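Local atomic coordinates of alkaline phosphatase (Thermus thermophilus, PDB entry 7KWD), a protein that probably hydrolyses phosphate monoesters as a homodimeric alkaline phosphatase that carries zinc and magnesium ions. Residues Y91-E94 and S95-G99; V269-G272 and R273-H276; T148-S151 and F152-N156; A285-W288 and D289-A293. All blocks are in the same frame, centred on the assembly; numbering follows the deposited sequence.

How the contacts relate
All four contacts are local and buried, so they differ in chemistry rather than in exposure. Contacts 1, 2 and 3 ring the metal site: contact 1 gives S95 to one zinc ion, contact 2 gives D275 to the other, and contacts 2 and 3 share the magnesium ion through E270 and T148, with the same three waters. Polar groups dominate there, at a helix start, a strand-to-helix turn and a short helix that runs out into loop. Contact 4 lies in the first turns of helix 283-306 and binds no metal; leucine and tryptophan packing prevails. It touches contact 2, where A271 CB lies 4.0 Å from A293 CB, whereas contacts 1 and 3 meet through G99 and S151.

Contact 1: residues Y91-E94 and S95-G99; sequences YVTE and SSAAG. With ZN (zinc ion), chain E.
CG of E94 stands between the backbone N and the carbonyl carbon (chi1 48°) and the chain bends at chi2 (63°), which curls the carboxylate back onto the first turn of the helix that S95 opens. E94 OE1 accepts A97 N at 3.0 Å through its syn lone pair, in a nearly straight bond. OE2 takes two donors: S96 N comes from above the carboxylate plane, and the S96 hydroxyl OG lies 2.6 Å from E94 OE2 on the syn side. E94 is thus the N-cap of helix 95-104, its negative charge facing amide N-H groups that have no earlier turn to bond to, and R159 adds a salt bridge. An alanine here would take away the carboxylate and would probably leave the amides of S96 and A97 without their cap and R159 without its counter-charge. The backbone O of E94 is gripped too, by A98 N at 3.0 Å and by T93 OG1 at 2.8 Å, the latter on a lone pair in the carbonyl plane. At the start of the capped turn, S95, the predicted phosphoserine nucleophile, binds zinc through OG at 2.1 Å, joined by D47, D317 and H318.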
loop_
_atom_site.group_PDB
_atom_site.type_symbol
_atom_site.label_atom_id
_atom_site.label_comp_id
_atom_site.label_asym_id
_atom_site.label_seq_id
_atom_site.Cartn_x
_atom_site.Cartn_y
_atom_site.Cartn_z
ATOM N N TYR A 91 1.267 15.683 -4.787
ATOM C CA TYR A 91 1.651 14.405 -4.207
ATOM C C TYR A 91 0.874 13.237 -4.759
ATOM O O TYR A 91 1.208 12.107 -4.417
ATOM C CB TYR A 91 1.500 14.477 -2.705
ATOM C CG TYR A 91 2.702 15.170 -2.197
ATOM C CD1 TYR A 91 3.860 14.484 -2.101
ATOM C CD2 TYR A 91 2.722 16.524 -1.931
ATOM C CE1 TYR A 91 4.957 15.049 -1.708
ATOM C CE2 TYR A 91 3.871 17.111 -1.521
ATOM C CZ TYR A 91 4.995 16.340 -1.411
ATOM O OH TYR A 91 6.258 16.790 -1.016
ATOM N N VAL A 92 -0.093 13.466 -5.639
ATOM C CA VAL A 92 -0.752 12.391 -6.359
ATOM C C VAL A 92 -0.639 12.662 -7.845
ATOM O O VAL A 92 -1.187 13.656 -8.350
ATOM C CB VAL A 92 -2.217 12.242 -5.948
ATOM C CG1 VAL A 92 -2.875 11.086 -6.725
ATOM C CG2 VAL A 92 -2.311 12.060 -4.438
ATOM N N THR A 93 0.044 11.774 -8.552
ATOM C CA THR A 93 0.311 11.975 -9.964
ATOM C C THR A 93 -0.867 11.457 -10.767
ATOM O O THR A 93 -1.689 10.696 -10.274
ATOM C CB THR A 93 1.582 11.224 -10.363
ATOM O OG1 THR A 93 2.019 11.578 -11.672
ATOM C CG2 THR A 93 1.311 9.740 -10.330
ATOM N N GLU A 94 -0.905 11.805 -12.040
ATOM C CA GLU A 94 -1.654 10.945 -12.968
ATOM C C GLU A 94 -0.669 10.395 -14.001
ATOM O O GLU A 94 0.559 10.543 -13.880
ATOM C CB GLU A 94 -2.862 11.675 -13.562
ATOM C CG GLU A 94 -2.566 13.042 -14.092
ATOM C CD GLU A 94 -1.576 12.976 -15.261
ATOM O OE1 GLU A 94 -0.357 13.127 -15.003
ATOM O OE2 GLU A 94 -2.001 12.747 -16.427
ATOM N N SER A 95 -1.226 9.750 -15.023
ATOM C CA SER A 95 -0.439 8.832 -15.837
ATOM C C SER A 95 0.585 9.540 -16.718
ATOM O O SER A 95 1.671 8.995 -16.957
ATOM C CB SER A 95 -1.370 7.988 -16.691
ATOM O OG SER A 95 -1.673 6.782 -16.063
ATOM N N SER A 96 0.262 10.731 -17.257
ATOM C CA SER A 96 1.220 11.387 -18.160
ATOM C C SER A 96 2.454 11.847 -17.399
ATOM O O SER A 96 3.587 11.621 -17.845
ATOM C CB SER A 96 0.586 12.575 -18.892
ATOM O OG SER A 96 -0.000 13.487 -17.994
ATOM N N ALA A 97 2.263 12.486 -16.237
ATOM C CA ALA A 97 3.422 12.889 -15.450
ATOM C C ALA A 97 4.195 11.672 -14.957
ATOM O O ALA A 97 5.426 11.679 -14.929
ATOM C CB ALA A 97 2.981 13.776 -14.283
ATOM N N ALA A 98 3.500 10.597 -14.618
ATOM C CA ALA A 98 4.202 9.400 -14.163
ATOM C C ALA A 98 5.006 8.802 -15.297
ATOM O O ALA A 98 6.192 8.493 -15.150
ATOM C CB ALA A 98 3.203 8.392 -13.620
ATOM N N GLY A 99 4.383 8.679 -16.468
ATOM C CA GLY A 99 5.099 8.178 -17.626
ATOM C C GLY A 99 6.256 9.075 -18.000
ATOM O O GLY A 99 7.341 8.595 -18.343
HETATM ZN ZN ZN E . -1.443 5.468 -14.493
#

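Contact 2: residues V269-G272 and R273-H276; sequences VEAG and RIDH. With MG (magnesium ion), chain D; ZN (zinc ion), chain F.
H276 lays one face of its imidazole over the carbonyl oxygen of G272, which sits 3.7 Å from the ring plane, in line with the ring centre. In that plane, at the ring edge, R273 NE donates to H276 ND1 at 2.9 Å; the bond is almost straight (173°) and lies within the guanidinium plane too, which probably fixes the rotation of the imidazole. Arginine suits the place because its remaining nitrogens serve other partners, NH2 in a salt bridge with E350 and NH1 at V231 O. The same G272 oxygen also accepts a bond from a magnesium-bound water, with 2.6 Å between G272 O and the water oxygen, and so ties the turn to the metal. Lack of a side chain matters at G272, where a beta carbon would run into E270 CD. That glutamate reaches out with an extended chain, CG anti to the backbone N (chi1 -161°), and binds magnesium through OE2 at 2.0 Å, while OE1 accepts from another metal water. D275 holds the second zinc through OD2, with H279 and H433 as fellow ligands; its OD1 hydrogen-bonds T320 OG1. On the apolar side, I274 CD1 packs against A271 CB at 3.8 Å. Strand 265-271, running parallel between strands 40-46 and 135-140, thus passes into helix 273-280, with A271 and I274 leaning on helix 283-306.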
loop_
_atom_site.group_PDB
_atom_site.type_symbol
_atom_site.label_atom_id
_atom_site.label_comp_id
_atom_site.label_asym_id
_atom_site.label_seq_id
_atom_site.Cartn_x
_atom_site.Cartn_y
_atom_site.Cartn_z
ATOM N N VAL A 269 5.157 -2.877 -22.468
ATOM C CA VAL A 269 3.911 -3.613 -22.301
ATOM C C VAL A 269 3.173 -2.943 -21.172
ATOM O O VAL A 269 3.753 -2.746 -20.101
ATOM C CB VAL A 269 4.160 -5.094 -21.970
ATOM C CG1 VAL A 269 2.825 -5.849 -21.838
ATOM C CG2 VAL A 269 5.070 -5.712 -23.020
ATOM N N GLU A 270 1.898 -2.611 -21.390
ATOM C CA GLU A 270 1.105 -1.953 -20.368
ATOM C C GLU A 270 -0.123 -2.771 -20.014
ATOM O O GLU A 270 -0.956 -3.069 -20.884
ATOM C CB GLU A 270 0.646 -0.550 -20.774
ATOM C CG GLU A 270 0.243 0.234 -19.491
ATOM C CD GLU A 270 -0.681 1.368 -19.788
ATOM O OE1 GLU A 270 -1.081 1.496 -20.970
ATOM O OE2 GLU A 270 -0.980 2.108 -18.854
ATOM N N ALA A 271 -0.221 -3.154 -18.745
ATOM C CA ALA A 271 -1.470 -3.648 -18.176
ATOM C C ALA A 271 -2.178 -2.404 -17.680
ATOM O O ALA A 271 -2.151 -2.060 -16.501
ATOM C CB ALA A 271 -1.218 -4.652 -17.064
ATOM N N GLY A 272 -2.789 -1.691 -18.636
ATOM C CA GLY A 272 -3.246 -0.347 -18.373
ATOM C C GLY A 272 -4.592 -0.218 -17.747
ATOM O O GLY A 272 -4.992 0.907 -17.391
ATOM N N ARG A 273 -5.343 -1.312 -17.604
ATOM C CA ARG A 273 -6.706 -1.206 -17.097
ATOM C C ARG A 273 -6.839 -1.710 -15.668
ATOM O O ARG A 273 -7.942 -1.663 -15.096
ATOM C CB ARG A 273 -7.681 -1.940 -18.026
ATOM C CG ARG A 273 -7.550 -1.460 -19.501
ATOM C CD ARG A 273 -8.855 -1.507 -20.308
ATOM N NE ARG A 273 -9.803 -0.519 -19.786
ATOM C CZ ARG A 273 -11.118 -0.598 -19.936
ATOM N NH1 ARG A 273 -11.664 -1.607 -20.609
ATOM N NH2 ARG A 273 -11.873 0.343 -19.402
ATOM N N ILE A 274 -5.735 -2.142 -15.055
ATOM C CA ILE A 274 -5.712 -2.269 -13.603
ATOM C C ILE A 274 -6.159 -0.958 -12.979
ATOM O O ILE A 274 -7.043 -0.933 -12.118
ATOM C CB ILE A 274 -4.311 -2.672 -13.115
ATOM C CG1 ILE A 274 -3.949 -4.075 -13.625
ATOM C CG2 ILE A 274 -4.223 -2.547 -11.600
ATOM C CD1 ILE A 274 -2.450 -4.406 -13.456
ATOM N N ASP A 275 -5.548 0.152 -13.423
ATOM C CA ASP A 275 -5.949 1.494 -13.008
ATOM C C ASP A 275 -7.449 1.699 -13.179
ATOM O O ASP A 275 -8.142 2.077 -12.237
ATOM C CB ASP A 275 -5.150 2.522 -13.822
ATOM C CG ASP A 275 -5.436 3.936 -13.438
ATOM O OD1 ASP A 275 -5.186 4.285 -12.251
ATOM O OD2 ASP A 275 -5.880 4.705 -14.328
ATOM N N HIS A 276 -7.974 1.382 -14.361
ATOM C CA HIS A 276 -9.374 1.655 -14.651
ATOM C C HIS A 276 -10.292 0.877 -13.724
ATOM O O HIS A 276 -11.270 1.418 -13.205
ATOM C CB HIS A 276 -9.689 1.308 -16.106
ATOM C CG HIS A 276 -8.902 2.117 -17.080
ATOM N ND1 HIS A 276 -8.907 1.867 -18.425
ATOM C CD2 HIS A 276 -8.059 3.159 -16.896
ATOM C CE1 HIS A 276 -8.116 2.726 -19.043
ATOM N NE2 HIS A 276 -7.587 3.523 -18.137
HETATM MG MG MG D . -1.795 3.951 -18.583
HETATM ZN ZN ZN F . -6.077 6.496 -13.481
HETATM O O HOH W 1 -1.958 4.261 -20.676
HETATM O O HOH W 2 -3.900 3.191 -17.947
HETATM O O HOH W 3 -2.518 5.760 -18.425
#

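Contact 3: residues T148-S151 and F152-N156; sequences TPAS and FVISN. With MG (magnesium ion), chain D.
F152 packs back along its own helix against the turn that begins at T148. Its CB lies 3.5 Å from P149 O; the ring then swings so that CD1 comes 3.4 Å from S151 OG and close to T148 O, with CE1 farther from the same two oxygens. The S151 hydroxyl sits at the ring edge, near its plane, while the carbonyl of T148 approaches obliquely. The ring also meets F126 edge-to-face and touches F102 of helix 95-104, an apolar setting that suits phenylalanine. A serine suits position S151 because a short hydroxyl can fold back: OG stands between the backbone N and the carbonyl carbon (chi1 70°) and donates to T148 O at 3.0 Å. Replacing S151 by alanine would remove that hydroxyl and is likely to leave T148 O with Q268 NE2 but without its second donor, and to open a small gap at the edge of F152.

Helix 147-153 tightens and ends here. F152 N donates to P149 O, three residues back, from above the carbonyl plane. A150 O accepts twice, from V153 N above its carbonyl plane and from I154 N at 3.0 Å almost in line with the C=O bond. Beyond them the chain leaves as loop, and I154 CD1 rests loosely near A150 CB.

At the other end T148 OG1 binds magnesium at 2.4 Å, alongside D47 and E270, and T148 N donates to a metal-bound water. The metal ligand therefore stands on a turn whose carbonyls are engaged by hydroxyl and amide donors, which probably helps to hold T148 in position.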
loop_
_atom_site.group_PDB
_atom_site.type_symbol
_atom_site.label_atom_id
_atom_site.label_comp_id
_atom_site.label_asym_id
_atom_site.label_seq_id
_atom_site.Cartn_x
_atom_site.Cartn_y
_atom_site.Cartn_z
ATOM N N THR A 148 0.347 6.322 -21.204
ATOM C CA THR A 148 1.527 5.580 -20.772
ATOM C C THR A 148 2.390 5.192 -21.957
ATOM O O THR A 148 3.602 5.470 -21.940
ATOM C CB THR A 148 1.097 4.367 -19.947
ATOM O OG1 THR A 148 0.405 4.816 -18.774
ATOM C CG2 THR A 148 2.316 3.580 -19.548
ATOM N N PRO A 149 1.864 4.575 -23.006
ATOM C CA PRO A 149 2.696 4.334 -24.199
ATOM C C PRO A 149 3.131 5.616 -24.858
ATOM O O PRO A 149 4.301 5.750 -25.275
ATOM C CB PRO A 149 1.773 3.501 -25.120
ATOM C CG PRO A 149 0.395 3.694 -24.586
ATOM C CD PRO A 149 0.543 3.940 -23.094
ATOM N N ALA A 150 2.218 6.597 -24.943
ATOM C CA ALA A 150 2.544 7.774 -25.734
ATOM C C ALA A 150 3.665 8.568 -25.085
ATOM O O ALA A 150 4.517 9.138 -25.785
ATOM C CB ALA A 150 1.305 8.638 -25.945
ATOM N N SER A 151 3.691 8.612 -23.744
ATOM C CA SER A 151 4.701 9.411 -23.065
ATOM C C SER A 151 6.097 8.879 -23.319
ATOM O O SER A 151 7.071 9.575 -23.037
ATOM C CB SER A 151 4.440 9.426 -21.563
ATOM O OG SER A 151 4.711 8.123 -21.023
ATOM N N PHE A 152 6.217 7.642 -23.824
ATOM C CA PHE A 152 7.524 7.093 -24.092
ATOM C C PHE A 152 8.067 7.464 -25.455
ATOM O O PHE A 152 9.279 7.330 -25.661
ATOM C CB PHE A 152 7.529 5.568 -23.980
ATOM C CG PHE A 152 7.743 5.082 -22.577
ATOM C CD1 PHE A 152 7.066 5.664 -21.528
ATOM C CD2 PHE A 152 8.634 4.081 -22.312
ATOM C CE1 PHE A 152 7.263 5.235 -20.225
ATOM C CE2 PHE A 152 8.851 3.655 -21.018
ATOM C CZ PHE A 152 8.162 4.215 -19.981
ATOM N N VAL A 153 7.219 7.931 -26.384
ATOM C CA VAL A 153 7.623 8.116 -27.774
ATOM C C VAL A 153 7.443 9.551 -28.263
ATOM O O VAL A 153 8.239 10.016 -29.085
ATOM C CB VAL A 153 6.878 7.142 -28.710
ATOM C CG1 VAL A 153 7.426 5.783 -28.524
ATOM C CG2 VAL A 153 5.402 7.174 -28.390
ATOM N N ILE A 154 6.407 10.275 -27.825
ATOM C CA ILE A 154 6.120 11.575 -28.459
ATOM C C ILE A 154 5.783 12.652 -27.435
ATOM O O ILE A 154 5.479 12.387 -26.276
ATOM C CB ILE A 154 4.983 11.483 -29.506
ATOM C CG1 ILE A 154 3.694 10.890 -28.911
ATOM C CG2 ILE A 154 5.435 10.657 -30.735
ATOM C CD1 ILE A 154 2.742 11.938 -28.256
ATOM N N SER A 155 5.818 13.899 -27.899
ATOM C CA SER A 155 5.541 15.049 -27.056
ATOM C C SER A 155 4.255 15.731 -27.492
ATOM O O SER A 155 4.027 15.952 -28.687
ATOM C CB SER A 155 6.668 16.092 -27.109
ATOM O OG SER A 155 6.289 17.179 -26.265
ATOM N N ASN A 156 3.430 16.090 -26.524
ATOM C CA ASN A 156 2.168 16.757 -26.835
ATOM C C ASN A 156 1.613 17.421 -25.587
ATOM O O ASN A 156 1.592 16.801 -24.512
ATOM C CB ASN A 156 1.160 15.738 -27.395
ATOM C CG ASN A 156 -0.078 16.406 -27.965
ATOM O OD1 ASN A 156 -0.720 17.216 -27.290
ATOM N ND2 ASN A 156 -0.406 16.078 -29.207
HETATM MG MG MG D . -1.795 3.951 -18.583
HETATM O O HOH W 1 -1.958 4.261 -20.676
HETATM O O HOH W 3 -2.518 5.760 -18.425
HETATM O O HOH W 2 -3.900 3.191 -17.947
#

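Contact 4: residues A285-W288 and D289-A293; sequences ATLW and DVLAA
L291 meets both L287 and W288 on one side of alpha-helix 283-306, four and three residues back, the spacing that brings side chains of neighbouring turns together. The backbone bonds are regular for such a helix: D289 N to A285 O, V290 N to T286 O, L291 N to L287 O and A292 N to W288 O, the last at 2.8 Å.

The polar side chains point to other sides of the helix, also buried. One water donates both to A285 O and to D289 OD1, at 2.6 Å from each, and OD1 also accepts from E234 N, giving this buried oxygen two donors. T286 OG1 hydrogen-bonds N278 of helix 273-280 and the carbonyl of D282, roles a small hydroxyl can fill together.

The remaining contacts are apolar. L287 and L291 cross obliquely, L287 CD1 lying 3.9 Å from L291 CG; branched leucines suit such a seam, next to Y60 of helix 51-65. The W288 indole, with CG anti to the carbonyl carbon (chi1 -82°), touches helix 234-239 and offers L291 a flat face. There L291 CD1 makes a CH-pi contact, 4.0 Å from the centroid of the W288 six-membered ring and 15° off its normal.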
loop_
_atom_site.group_PDB
_atom_site.type_symbol
_atom_site.label_atom_id
_atom_site.label_comp_id
_atom_site.label_asym_id
_atom_site.label_seq_id
_atom_site.Cartn_x
_atom_site.Cartn_y
_atom_site.Cartn_z
ATOM N N ALA A 285 -12.693 -7.022 -11.414
ATOM C CA ALA A 285 -12.043 -6.626 -12.655
ATOM C C ALA A 285 -10.539 -6.384 -12.447
ATOM O O ALA A 285 -9.717 -6.801 -13.271
ATOM C CB ALA A 285 -12.718 -5.385 -13.235
ATOM N N THR A 286 -10.170 -5.753 -11.335
ATOM C CA THR A 286 -8.756 -5.558 -11.024
ATOM C C THR A 286 -8.022 -6.884 -10.971
ATOM O O THR A 286 -6.938 -7.035 -11.548
ATOM C CB THR A 286 -8.616 -4.835 -9.694
ATOM O OG1 THR A 286 -9.287 -3.582 -9.789
ATOM C CG2 THR A 286 -7.157 -4.646 -9.354
ATOM N N LEU A 287 -8.608 -7.855 -10.289
ATOM C CA LEU A 287 -7.981 -9.149 -10.140
ATOM C C LEU A 287 -7.687 -9.779 -11.491
ATOM O O LEU A 287 -6.586 -10.284 -11.715
ATOM C CB LEU A 287 -8.876 -10.070 -9.314
ATOM C CG LEU A 287 -8.558 -11.559 -9.402
ATOM C CD1 LEU A 287 -7.256 -11.858 -8.675
ATOM C CD2 LEU A 287 -9.682 -12.394 -8.762
ATOM N N TRP A 288 -8.677 -9.797 -12.399
ATOM C CA TRP A 288 -8.465 -10.495 -13.661
ATOM C C TRP A 288 -7.466 -9.762 -14.553
ATOM O O TRP A 288 -6.740 -10.418 -15.307
ATOM C CB TRP A 288 -9.809 -10.755 -14.379
ATOM C CG TRP A 288 -10.426 -11.988 -13.790
ATOM C CD1 TRP A 288 -11.463 -12.044 -12.924
ATOM C CD2 TRP A 288 -9.992 -13.341 -13.980
ATOM N NE1 TRP A 288 -11.714 -13.335 -12.571
ATOM C CE2 TRP A 288 -10.825 -14.157 -13.208
ATOM C CE3 TRP A 288 -8.993 -13.936 -14.737
ATOM C CZ2 TRP A 288 -10.681 -15.539 -13.158
ATOM C CZ3 TRP A 288 -8.852 -15.318 -14.694
ATOM C CH2 TRP A 288 -9.696 -16.101 -13.913
ATOM N N ASP A 289 -7.377 -8.431 -14.471
ATOM C CA ASP A 289 -6.331 -7.749 -15.241
ATOM C C ASP A 289 -4.960 -7.969 -14.606
ATOM O O ASP A 289 -3.934 -8.000 -15.304
ATOM C CB ASP A 289 -6.641 -6.251 -15.386
ATOM C CG ASP A 289 -7.478 -5.948 -16.639
ATOM O OD1 ASP A 289 -8.396 -6.743 -16.921
ATOM O OD2 ASP A 289 -7.201 -4.961 -17.375
ATOM N N VAL A 290 -4.921 -8.181 -13.295
ATOM C CA VAL A 290 -3.659 -8.548 -12.673
ATOM C C VAL A 290 -3.272 -9.957 -13.066
ATOM O O VAL A 290 -2.090 -10.239 -13.285
ATOM C CB VAL A 290 -3.746 -8.409 -11.147
ATOM C CG1 VAL A 290 -2.475 -8.963 -10.503
ATOM C CG2 VAL A 290 -3.909 -6.955 -10.777
ATOM N N LEU A 291 -4.267 -10.865 -13.164
ATOM C CA LEU A 291 -3.995 -12.241 -13.574
ATOM C C LEU A 291 -3.626 -12.290 -15.057
ATOM O O LEU A 291 -2.744 -13.047 -15.459
ATOM C CB LEU A 291 -5.200 -13.156 -13.301
ATOM C CG LEU A 291 -5.570 -13.307 -11.833
ATOM C CD1 LEU A 291 -6.650 -14.340 -11.633
ATOM C CD2 LEU A 291 -4.371 -13.730 -10.974
ATOM N N ALA A 292 -4.233 -11.435 -15.867
ATOM C CA ALA A 292 -3.803 -11.363 -17.259
ATOM C C ALA A 292 -2.358 -10.866 -17.378
ATOM O O ALA A 292 -1.593 -11.337 -18.228
ATOM C CB ALA A 292 -4.723 -10.424 -18.043
ATOM N N ALA A 293 -1.998 -9.859 -16.584
ATOM C CA ALA A 293 -0.609 -9.412 -16.546
ATOM C C ALA A 293 0.322 -10.546 -16.123
ATOM O O ALA A 293 1.440 -10.671 -16.644
ATOM C CB ALA A 293 -0.462 -8.243 -15.575
HETATM O O HOH W 4 -10.475 -7.658 -15.653
#